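Hypothetical protein BP2299 (Bordetella pertussis Tohama I, PDB 2FQP) is of unknown function but carries a cupin domain that binds a zinc ion inside a double-stranded beta-helix. Local coordinates at residues E16-T21 against V90-K95; E22-P27 against D84-F89; D39-P44 against S68-E73. One frame throughout, in Å; residues are numbered along the deposited sequence.

All three contacts lie in one antiparallel sheet ordered 8-14, 18-25, 87-94, 40-44, 69-71. Contacts 1 and 2 are successive halves of the pairing between strands 18-25 and 87-94, their centres about 19 Å apart; contact 3 joins 40-44 to 69-71, its centre about 10 Å from that of contact 1 and 17 Å from that of contact 2. Along the chain they are nested: contact 1 closes the longest loop, contact 2 lies within it and contact 3 within both. Strand 87-94 lies between 18-25 and 40-44, so the end of the chain is fixed between its beginning and middle, and Glu91 and Tyr40 come near the zinc ion. Contacts 1 and 3 meet the second subunit.

Contact 1: E16-T21 against V90-K95; sequences ERVKVT and VEIEIK
Val18, Val20, Ile92 and Ile94 lie on one face of this strand pair, and Lys19, Thr21, Glu91 and Glu93 on the other. On the apolar face Val18 runs beside Ile94, its CG1 3.8 Å from Ile94 CD1, while Val20 runs beside Ile92. Val20 also reaches Val90: the two CG1 methyls are 3.5 Å apart, a tight contact for carbons, and both are anti to their own backbone N (chi1 179° in Val20, 172° in Val90). Beta-branched residues suit such a face, filling it with short, stiff side chains; Val18 and Ile94 also pack on the second subunit.

This is one strand pair of the antiparallel sheet in the cupin's double-stranded beta-helix, with Lys19-Glu93 and Thr21-Glu91 as hydrogen-bonded pairs. Glu93 N to Lys19 O, 2.8 Å, is nearly straight at 174°.

On the polar face Lys19 and Glu93 lie alongside each other and point the same way, the lysine's CD 3.7 Å from Glu93 OE1. A water links Lys19 O, Thr21 OG1 and Glu93 OE1. Glu91, on this same face, has its side chain about 4 Å from the bound zinc ion. Beyond the strand end, Lys95 N bonds Arg17 O, and the extended lysine passes over the backbone, bringing Lys95 CE to 3.6 Å from Val18 O, before NZ forms a salt bridge with Asp14.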
loop_
_atom_site.group_PDB
_atom_site.type_symbol
_atom_site.label_atom_id
_atom_site.label_comp_id
_atom_site.label_asym_id
_atom_site.label_seq_id
_atom_site.Cartn_x
_atom_site.Cartn_y
_atom_site.Cartn_z
ATOM N N GLU A 16 0.817 -17.055 3.992
ATOM C CA GLU A 16 0.429 -17.948 2.902
ATOM C C GLU A 16 0.148 -17.272 1.571
ATOM O O GLU A 16 0.333 -17.877 0.528
ATOM C CB GLU A 16 -0.841 -18.710 3.282
ATOM C CG GLU A 16 -0.736 -19.493 4.573
ATOM C CD GLU A 16 -1.313 -18.765 5.793
ATOM O OE1 GLU A 16 -1.132 -17.526 5.893
ATOM O OE2 GLU A 16 -1.934 -19.447 6.646
ATOM N N ARG A 17 -0.290 -16.012 1.622
ATOM C CA ARG A 17 -0.847 -15.333 0.466
ATOM C C ARG A 17 -0.018 -14.189 -0.076
ATOM O O ARG A 17 -0.008 -13.999 -1.289
ATOM C CB ARG A 17 -2.231 -14.778 0.800
ATOM C CG ARG A 17 -3.200 -15.852 1.318
ATOM C CD ARG A 17 -4.154 -16.316 0.234
ATOM N NE ARG A 17 -5.474 -15.816 0.534
ATOM C CZ ARG A 17 -6.469 -15.698 -0.335
ATOM N NH1 ARG A 17 -6.331 -16.023 -1.627
ATOM N NH2 ARG A 17 -7.615 -15.226 0.107
ATOM N N VAL A 18 0.656 -13.460 0.815
ATOM C CA VAL A 18 1.400 -12.245 0.440
ATOM C C VAL A 18 2.681 -12.095 1.226
ATOM O O VAL A 18 2.846 -12.655 2.313
ATOM C CB VAL A 18 0.521 -10.946 0.649
ATOM C CG1 VAL A 18 -0.646 -10.939 -0.297
ATOM C CG2 VAL A 18 0.054 -10.835 2.072
ATOM N N LYS A 19 3.621 -11.375 0.632
ATOM C CA LYS A 19 4.774 -10.852 1.316
ATOM C C LYS A 19 4.760 -9.347 1.096
ATOM O O LYS A 19 4.785 -8.891 -0.036
ATOM C CB LYS A 19 6.068 -11.430 0.744
ATOM C CG LYS A 19 7.329 -11.033 1.546
ATOM C CD LYS A 19 8.570 -11.531 0.824
ATOM C CE LYS A 19 9.876 -11.189 1.516
ATOM N NZ LYS A 19 11.021 -11.784 0.735
ATOM N N VAL A 20 4.747 -8.590 2.181
ATOM C CA VAL A 20 4.653 -7.140 2.110
ATOM C C VAL A 20 5.931 -6.577 2.684
ATOM O O VAL A 20 6.241 -6.816 3.830
ATOM C CB VAL A 20 3.434 -6.614 2.899
ATOM C CG1 VAL A 20 3.344 -5.114 2.842
ATOM C CG2 VAL A 20 2.169 -7.237 2.391
ATOM N N THR A 21 6.644 -5.801 1.878
ATOM C CA THR A 21 7.938 -5.279 2.225
ATOM C C THR A 21 7.907 -3.754 2.067
ATOM O O THR A 21 7.493 -3.272 1.035
ATOM C CB THR A 21 9.032 -5.893 1.332
ATOM O OG1 THR A 21 9.041 -7.336 1.483
ATOM C CG2 THR A 21 10.418 -5.341 1.708
ATOM N N VAL A 90 5.649 0.697 -0.289
ATOM C CA VAL A 90 5.267 -0.589 0.214
ATOM C C VAL A 90 4.966 -1.491 -0.991
ATOM O O VAL A 90 4.175 -1.128 -1.865
ATOM C CB VAL A 90 4.068 -0.505 1.196
ATOM C CG1 VAL A 90 3.549 -1.907 1.557
ATOM C CG2 VAL A 90 4.505 0.239 2.460
ATOM N N GLU A 91 5.645 -2.631 -1.023
ATOM C CA GLU A 91 5.525 -3.588 -2.095
ATOM C C GLU A 91 4.810 -4.850 -1.593
ATOM O O GLU A 91 5.206 -5.439 -0.599
ATOM C CB GLU A 91 6.916 -3.934 -2.656
ATOM C CG GLU A 91 6.890 -4.612 -4.019
ATOM C CD GLU A 91 8.281 -4.522 -4.719
ATOM O OE1 GLU A 91 9.120 -5.384 -4.451
ATOM O OE2 GLU A 91 8.524 -3.552 -5.459
ATOM N N ILE A 92 3.738 -5.230 -2.288
ATOM C CA ILE A 92 2.887 -6.377 -1.898
ATOM C C ILE A 92 3.012 -7.445 -2.966
ATOM O O ILE A 92 2.514 -7.280 -4.082
ATOM C CB ILE A 92 1.398 -5.989 -1.755
ATOM C CG1 ILE A 92 1.203 -4.922 -0.691
ATOM C CG2 ILE A 92 0.548 -7.210 -1.372
ATOM C CD1 ILE A 92 0.861 -3.576 -1.238
ATOM N N GLU A 93 3.734 -8.509 -2.649
ATOM C CA GLU A 93 3.961 -9.579 -3.615
ATOM C C GLU A 93 2.900 -10.654 -3.360
ATOM O O GLU A 93 2.626 -11.028 -2.200
ATOM C CB GLU A 93 5.368 -10.162 -3.503
ATOM C CG GLU A 93 6.499 -9.204 -3.821
ATOM C CD GLU A 93 7.802 -9.917 -3.719
ATOM O OE1 GLU A 93 8.286 -10.068 -2.579
ATOM O OE2 GLU A 93 8.305 -10.390 -4.754
ATOM N N ILE A 94 2.343 -11.172 -4.449
ATOM C CA ILE A 94 1.239 -12.124 -4.382
ATOM C C ILE A 94 1.775 -13.520 -4.620
ATOM O O ILE A 94 2.320 -13.809 -5.683
ATOM C CB ILE A 94 0.157 -11.776 -5.451
ATOM C CG1 ILE A 94 -0.276 -10.310 -5.347
ATOM C CG2 ILE A 94 -1.024 -12.707 -5.342
ATOM C CD1 ILE A 94 -0.673 -9.868 -3.973
ATOM N N LYS A 95 1.652 -14.395 -3.624
ATOM C CA LYS A 95 2.240 -15.719 -3.728
ATOM C C LYS A 95 1.363 -16.581 -4.627
ATOM O O LYS A 95 0.136 -16.380 -4.725
ATOM C CB LYS A 95 2.392 -16.370 -2.342
ATOM C CG LYS A 95 3.224 -15.528 -1.373
ATOM C CD LYS A 95 3.783 -16.297 -0.209
ATOM C CE LYS A 95 4.642 -15.366 0.687
ATOM N NZ LYS A 95 5.114 -15.977 1.880
HETATM O O HOH W 1 -1.610 -15.510 -2.982
HETATM O O HOH W 2 7.496 -8.080 -0.719
#

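Contact 2: E22-P27 against D84-F89; sequences EWRFPP and DTEFVF
Phe89 meets two aromatic side chains of the facing strand, Trp23 and Phe25. Trp23 CB sits over one face of the Phe89 ring, 4.2 Å from its centroid, in a CH-pi contact displaced toward the rim. Phe25 comes in obliquely, its CE1 3.4 Å from Phe89 CE2, with the ring planes 39° apart. The Phe89 ring can meet both because its CG stands between the backbone N and the carbonyl carbon (chi1 65°), which leans the ring across toward the neighbouring strand. Large flat groups suit this face, where Phe89 also touches Leu50 of the other sheet. The Phe89 side chain is about 4 Å from a bound acetate, so this face probably borders the pocket.

On the face of Arg24 and Val88, away from the rings, Arg24 forms a salt bridge with Glu86. It grips side-on: Arg24 NE gives a 2.9 Å bond to Glu86 OE2, reached from above the carboxylate plane, and Arg24 NH2 meets Glu86 OE1 on its syn side at 3.2 Å. Beneath the charges, Arg24 CG rests 3.8 Å from Val88 CG2.

These side chains hang on an antiparallel pair of the cupin beta-helix, Trp23 with Phe89 and Phe25 with Phe87 hydrogen-bonded. Trp23 N donates to Phe89 O (2.8 Å, 178°). Farther out, Asn81 ND2 bonds Thr85 O and Pro26 O, tying together the two loops that flank the strand pair.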
loop_
_atom_site.group_PDB
_atom_site.type_symbol
_atom_site.label_atom_id
_atom_site.label_comp_id
_atom_site.label_asym_id
_atom_site.label_seq_id
_atom_site.Cartn_x
_atom_site.Cartn_y
_atom_site.Cartn_z
ATOM N N GLU A 22 8.319 -3.022 3.104
ATOM C CA GLU A 22 8.552 -1.587 2.998
ATOM C C GLU A 22 9.965 -1.440 2.464
ATOM O O GLU A 22 10.913 -2.017 3.035
ATOM C CB GLU A 22 8.473 -0.906 4.360
ATOM C CG GLU A 22 8.951 0.527 4.382
ATOM C CD GLU A 22 9.191 1.024 5.769
ATOM O OE1 GLU A 22 10.135 0.486 6.415
ATOM O OE2 GLU A 22 8.403 1.891 6.234
ATOM N N TRP A 23 10.112 -0.635 1.429
ATOM C CA TRP A 23 11.412 -0.326 0.833
ATOM C C TRP A 23 11.726 1.137 1.081
ATOM O O TRP A 23 10.967 2.024 0.681
ATOM C CB TRP A 23 11.415 -0.624 -0.677
ATOM C CG TRP A 23 11.531 -2.073 -0.987
ATOM C CD1 TRP A 23 10.515 -2.951 -1.208
ATOM C CD2 TRP A 23 12.739 -2.825 -1.088
ATOM N NE1 TRP A 23 11.007 -4.206 -1.439
ATOM C CE2 TRP A 23 12.372 -4.161 -1.392
ATOM C CE3 TRP A 23 14.103 -2.504 -0.940
ATOM C CZ2 TRP A 23 13.323 -5.197 -1.537
ATOM C CZ3 TRP A 23 15.056 -3.514 -1.112
ATOM C CH2 TRP A 23 14.651 -4.857 -1.416
ATOM N N ARG A 24 12.814 1.403 1.808
ATOM C CA ARG A 24 13.196 2.778 2.125
ATOM C C ARG A 24 14.499 3.149 1.425
ATOM O O ARG A 24 15.555 2.554 1.673
ATOM C CB ARG A 24 13.290 3.020 3.659
ATOM C CG ARG A 24 11.972 2.907 4.404
ATOM C CD ARG A 24 12.149 3.008 5.950
ATOM N NE ARG A 24 12.541 4.354 6.330
ATOM C CZ ARG A 24 12.466 4.848 7.572
ATOM N NH1 ARG A 24 11.996 4.114 8.581
ATOM N NH2 ARG A 24 12.850 6.108 7.811
ATOM N N PHE A 25 14.428 4.150 0.546
ATOM C CA PHE A 25 15.564 4.565 -0.254
ATOM C C PHE A 25 16.231 5.771 0.326
ATOM O O PHE A 25 15.614 6.797 0.420
ATOM C CB PHE A 25 15.105 4.939 -1.677
ATOM C CG PHE A 25 14.647 3.781 -2.503
ATOM C CD1 PHE A 25 13.415 3.142 -2.241
ATOM C CD2 PHE A 25 15.384 3.358 -3.602
ATOM C CE1 PHE A 25 12.987 2.102 -2.994
ATOM C CE2 PHE A 25 14.932 2.244 -4.373
ATOM C CZ PHE A 25 13.750 1.629 -4.043
ATOM N N PRO A 26 17.522 5.668 0.698
ATOM C CA PRO A 26 18.251 6.898 1.005
ATOM C C PRO A 26 18.247 7.785 -0.215
ATOM O O PRO A 26 18.016 7.294 -1.349
ATOM C CB PRO A 26 19.692 6.414 1.246
ATOM C CG PRO A 26 19.574 5.040 1.650
ATOM C CD PRO A 26 18.380 4.486 0.837
ATOM N N PRO A 27 18.490 9.088 -0.029
ATOM C CA PRO A 27 18.797 9.926 -1.192
ATOM C C PRO A 27 19.880 9.298 -2.114
ATOM O O PRO A 27 20.955 8.887 -1.646
ATOM C CB PRO A 27 19.361 11.194 -0.547
ATOM C CG PRO A 27 18.645 11.273 0.745
ATOM C CD PRO A 27 18.570 9.861 1.233
ATOM N N ASP A 84 16.958 14.103 -3.341
ATOM C CA ASP A 84 17.806 14.473 -2.225
ATOM C C ASP A 84 17.213 14.074 -0.869
ATOM O O ASP A 84 17.771 14.427 0.175
ATOM C CB ASP A 84 18.007 15.990 -2.225
ATOM C CG ASP A 84 18.877 16.468 -3.382
ATOM O OD1 ASP A 84 19.811 15.731 -3.783
ATOM O OD2 ASP A 84 18.629 17.594 -3.877
ATOM N N THR A 85 16.077 13.371 -0.896
ATOM C CA THR A 85 15.368 12.979 0.271
ATOM C C THR A 85 14.942 11.526 0.126
ATOM O O THR A 85 14.892 10.980 -0.989
ATOM C CB THR A 85 14.088 13.843 0.448
ATOM O OG1 THR A 85 13.331 13.840 -0.777
ATOM C CG2 THR A 85 14.472 15.266 0.815
ATOM N N GLU A 86 14.612 10.931 1.264
ATOM C CA GLU A 86 14.273 9.511 1.344
ATOM C C GLU A 86 13.010 9.276 0.573
ATOM O O GLU A 86 12.105 10.115 0.624
ATOM C CB GLU A 86 14.063 9.109 2.800
ATOM C CG GLU A 86 13.763 7.638 3.021
ATOM C CD GLU A 86 13.799 7.247 4.479
ATOM O OE1 GLU A 86 13.400 8.079 5.310
ATOM O OE2 GLU A 86 14.241 6.114 4.796
ATOM N N PHE A 87 12.956 8.152 -0.135
ATOM C CA PHE A 87 11.769 7.720 -0.870
ATOM C C PHE A 87 11.310 6.390 -0.315
ATOM O O PHE A 87 12.121 5.493 -0.089
ATOM C CB PHE A 87 12.034 7.557 -2.382
ATOM C CG PHE A 87 10.786 7.415 -3.160
ATOM C CD1 PHE A 87 10.103 6.202 -3.211
ATOM C CD2 PHE A 87 10.228 8.535 -3.807
ATOM C CE1 PHE A 87 8.880 6.076 -3.870
ATOM C CE2 PHE A 87 9.042 8.421 -4.501
ATOM C CZ PHE A 87 8.358 7.181 -4.545
ATOM N N VAL A 88 10.004 6.258 -0.072
ATOM C CA VAL A 88 9.480 5.039 0.545
ATOM C C VAL A 88 8.287 4.506 -0.253
ATOM O O VAL A 88 7.468 5.272 -0.723
ATOM C CB VAL A 88 9.065 5.317 2.006
ATOM C CG1 VAL A 88 8.538 4.027 2.679
ATOM C CG2 VAL A 88 10.225 5.929 2.794
ATOM N N PHE A 89 8.259 3.189 -0.461
ATOM C CA PHE A 89 7.083 2.494 -0.949
ATOM C C PHE A 89 6.900 1.150 -0.272
ATOM O O PHE A 89 7.843 0.581 0.287
ATOM C CB PHE A 89 7.000 2.372 -2.498
ATOM C CG PHE A 89 8.084 1.530 -3.158
ATOM C CD1 PHE A 89 8.009 0.113 -3.176
ATOM C CD2 PHE A 89 9.095 2.139 -3.903
ATOM C CE1 PHE A 89 9.001 -0.638 -3.846
ATOM C CE2 PHE A 89 10.045 1.396 -4.573
ATOM C CZ PHE A 89 10.017 0.017 -4.537
HETATM O O HOH W 3 16.702 4.749 3.934
#

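Contact 3: D39-P44 against S68-E73; sequences DYVVVP and SYTRPE. With ACT (acetate ion), chain F.
Hydrogen bonds between Tyr40-Val42 and Tyr69-Arg71 set the frame. Tyr40 pairs with Arg71 and Val42 with Tyr69 as hydrogen-bonded antiparallel partners, Val42 N reaching Tyr69 O at 2.8 Å, while Val41 and Thr70 between them form a non-hydrogen-bonded pair. Tyr40 O is held twice: Arg71 N reaches it from one face of the carbonyl plane, and Thr70 OG1 donates to it from the other at 2.6 Å. The threonine hydroxyl is placed for this by a chi1 of -171°, which sets OG1 opposite its own backbone N. Next to this pairing, Asp39 OD1 accepts from Glu73 N (2.7 Å, 174°) on its anti lone pair; the short aspartate suits the place, since its carboxylate need reach only the neighbouring backbone.

Packing follows. Val42 stands over one face of the Tyr69 ring, its CB 3.8 Å from the ring centroid in a CH-pi contact. Tyr40 lies alongside Arg71, and the aliphatic start of the arginine does the touching, Arg71 CB being 3.5 Å from Tyr40 CZ; the guanidinium plane is turned 51° from the ring. Val41 packs on Val18 of the second subunit, and Ser68 OG bonds Gln12 of that subunit.

The phenol hydroxyls make the third group. Tyr40 OH donates to OXT of a bound acetate and Tyr69 OH to its O, each at 2.7 Å, and the acetate oxygens lie at the edges of the two rings. Acetate probably came from the crystallisation liquor, yet two tyrosine donors suit a carboxylate. Tyr40 also stacks on His36, which with His34 and His77 binds the zinc ion, and its side chain is about 4 Å from the metal. The two tyrosines therefore probably line the pocket beside the metal inside the barrel, the usual place for a cupin's ligand site.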
loop_
_atom_site.group_PDB
_atom_site.type_symbol
_atom_site.label_atom_id
_atom_site.label_comp_id
_atom_site.label_asym_id
_atom_site.label_seq_id
_atom_site.Cartn_x
_atom_site.Cartn_y
_atom_site.Cartn_z
ATOM N N ASP A 39 3.762 -11.576 -9.257
ATOM C CA ASP A 39 2.988 -10.326 -9.497
ATOM C C ASP A 39 3.046 -9.498 -8.210
ATOM O O ASP A 39 3.055 -10.033 -7.083
ATOM C CB ASP A 39 1.531 -10.595 -9.863
ATOM C CG ASP A 39 1.360 -11.371 -11.164
ATOM O OD1 ASP A 39 2.262 -11.376 -12.020
ATOM O OD2 ASP A 39 0.266 -11.962 -11.339
ATOM N N TYR A 40 3.074 -8.187 -8.357
ATOM C CA TYR A 40 3.194 -7.321 -7.179
ATOM C C TYR A 40 2.448 -6.016 -7.315
ATOM O O TYR A 40 2.099 -5.612 -8.423
ATOM C CB TYR A 40 4.669 -7.106 -6.794
ATOM C CG TYR A 40 5.507 -6.314 -7.788
ATOM C CD1 TYR A 40 5.999 -6.907 -8.946
ATOM C CD2 TYR A 40 5.840 -4.990 -7.539
ATOM C CE1 TYR A 40 6.812 -6.187 -9.835
ATOM C CE2 TYR A 40 6.643 -4.261 -8.433
ATOM C CZ TYR A 40 7.133 -4.881 -9.578
ATOM O OH TYR A 40 7.927 -4.174 -10.513
ATOM N N VAL A 41 2.130 -5.435 -6.160
ATOM C CA VAL A 41 1.508 -4.143 -6.051
ATOM C C VAL A 41 2.440 -3.162 -5.362
ATOM O O VAL A 41 3.060 -3.511 -4.400
ATOM C CB VAL A 41 0.175 -4.250 -5.240
ATOM C CG1 VAL A 41 -0.400 -2.887 -5.028
ATOM C CG2 VAL A 41 -0.822 -5.189 -5.957
ATOM N N VAL A 42 2.579 -1.944 -5.913
ATOM C CA VAL A 42 3.385 -0.922 -5.306
ATOM C C VAL A 42 2.433 0.133 -4.764
ATOM O O VAL A 42 1.620 0.670 -5.525
ATOM C CB VAL A 42 4.365 -0.298 -6.351
ATOM C CG1 VAL A 42 5.113 0.904 -5.780
ATOM C CG2 VAL A 42 5.326 -1.360 -6.894
ATOM N N VAL A 43 2.503 0.385 -3.457
ATOM C CA VAL A 43 1.823 1.528 -2.863
ATOM C C VAL A 43 2.864 2.571 -2.451
ATOM O O VAL A 43 3.538 2.403 -1.449
ATOM C CB VAL A 43 1.010 1.131 -1.595
ATOM C CG1 VAL A 43 0.251 2.340 -1.091
ATOM C CG2 VAL A 43 0.020 -0.037 -1.875
ATOM N N PRO A 44 3.023 3.639 -3.248
ATOM C CA PRO A 44 3.988 4.645 -2.850
ATOM C C PRO A 44 3.606 5.365 -1.563
ATOM O O PRO A 44 2.428 5.672 -1.352
ATOM C CB PRO A 44 3.979 5.624 -4.038
ATOM C CG PRO A 44 3.427 4.856 -5.154
ATOM C CD PRO A 44 2.386 3.996 -4.522
ATOM N N SER A 68 -1.610 3.480 -6.093
ATOM C CA SER A 68 -1.010 2.181 -6.312
ATOM C C SER A 68 -0.970 1.801 -7.787
ATOM O O SER A 68 -1.668 2.353 -8.637
ATOM C CB SER A 68 -1.756 1.099 -5.534
ATOM O OG SER A 68 -2.998 0.806 -6.130
ATOM N N TYR A 69 -0.099 0.856 -8.081
ATOM C CA TYR A 69 -0.071 0.250 -9.387
ATOM C C TYR A 69 0.438 -1.162 -9.258
ATOM O O TYR A 69 1.009 -1.526 -8.236
ATOM C CB TYR A 69 0.795 1.056 -10.332
ATOM C CG TYR A 69 2.228 1.223 -9.952
ATOM C CD1 TYR A 69 2.629 2.321 -9.210
ATOM C CD2 TYR A 69 3.194 0.369 -10.442
ATOM C CE1 TYR A 69 3.945 2.512 -8.890
ATOM C CE2 TYR A 69 4.513 0.531 -10.170
ATOM C CZ TYR A 69 4.902 1.633 -9.389
ATOM O OH TYR A 69 6.222 1.836 -9.100
ATOM N N THR A 70 0.202 -1.953 -10.293
ATOM C CA THR A 70 0.671 -3.335 -10.315
ATOM C C THR A 70 1.547 -3.637 -11.534
ATOM O O THR A 70 1.390 -3.028 -12.591
ATOM C CB THR A 70 -0.506 -4.334 -10.199
ATOM O OG1 THR A 70 0.015 -5.660 -10.009
ATOM C CG2 THR A 70 -1.419 -4.287 -11.409
ATOM N N ARG A 71 2.489 -4.562 -11.357
ATOM C CA ARG A 71 3.443 -4.994 -12.416
ATOM C C ARG A 71 3.477 -6.516 -12.363
ATOM O O ARG A 71 3.330 -7.116 -11.281
ATOM C CB ARG A 71 4.850 -4.448 -12.181
ATOM C CG ARG A 71 5.037 -2.930 -12.276
ATOM C CD ARG A 71 4.653 -2.366 -13.631
ATOM N NE ARG A 71 5.083 -3.230 -14.728
ATOM C CZ ARG A 71 6.353 -3.400 -15.124
ATOM N NH1 ARG A 71 7.357 -2.746 -14.528
ATOM N NH2 ARG A 71 6.619 -4.241 -16.125
ATOM N N PRO A 72 3.679 -7.173 -13.508
ATOM C CA PRO A 72 3.607 -8.644 -13.477
ATOM C C PRO A 72 4.896 -9.370 -13.083
ATOM O O PRO A 72 6.002 -8.834 -13.199
ATOM C CB PRO A 72 3.265 -8.986 -14.931
ATOM C CG PRO A 72 3.997 -7.899 -15.702
ATOM C CD PRO A 72 3.904 -6.656 -14.873
ATOM N N GLU A 73 4.739 -10.616 -12.672
ATOM C CA GLU A 73 5.891 -11.498 -12.519
ATOM C C GLU A 73 6.813 -11.339 -13.743
ATOM O O GLU A 73 6.322 -11.315 -14.897
ATOM C CB GLU A 73 5.422 -12.950 -12.416
ATOM C CG GLU A 73 6.514 -14.008 -12.301
ATOM C CD GLU A 73 5.919 -15.392 -12.107
ATOM O OE1 GLU A 73 4.717 -15.478 -11.771
ATOM O OE2 GLU A 73 6.658 -16.389 -12.284
HETATM C C ACT F . 8.412 -0.612 -9.345
HETATM O O ACT F . 7.737 -0.068 -10.254
HETATM O OXT ACT F . 8.669 -1.849 -9.409
HETATM C CH3 ACT F . 8.927 0.217 -8.219
#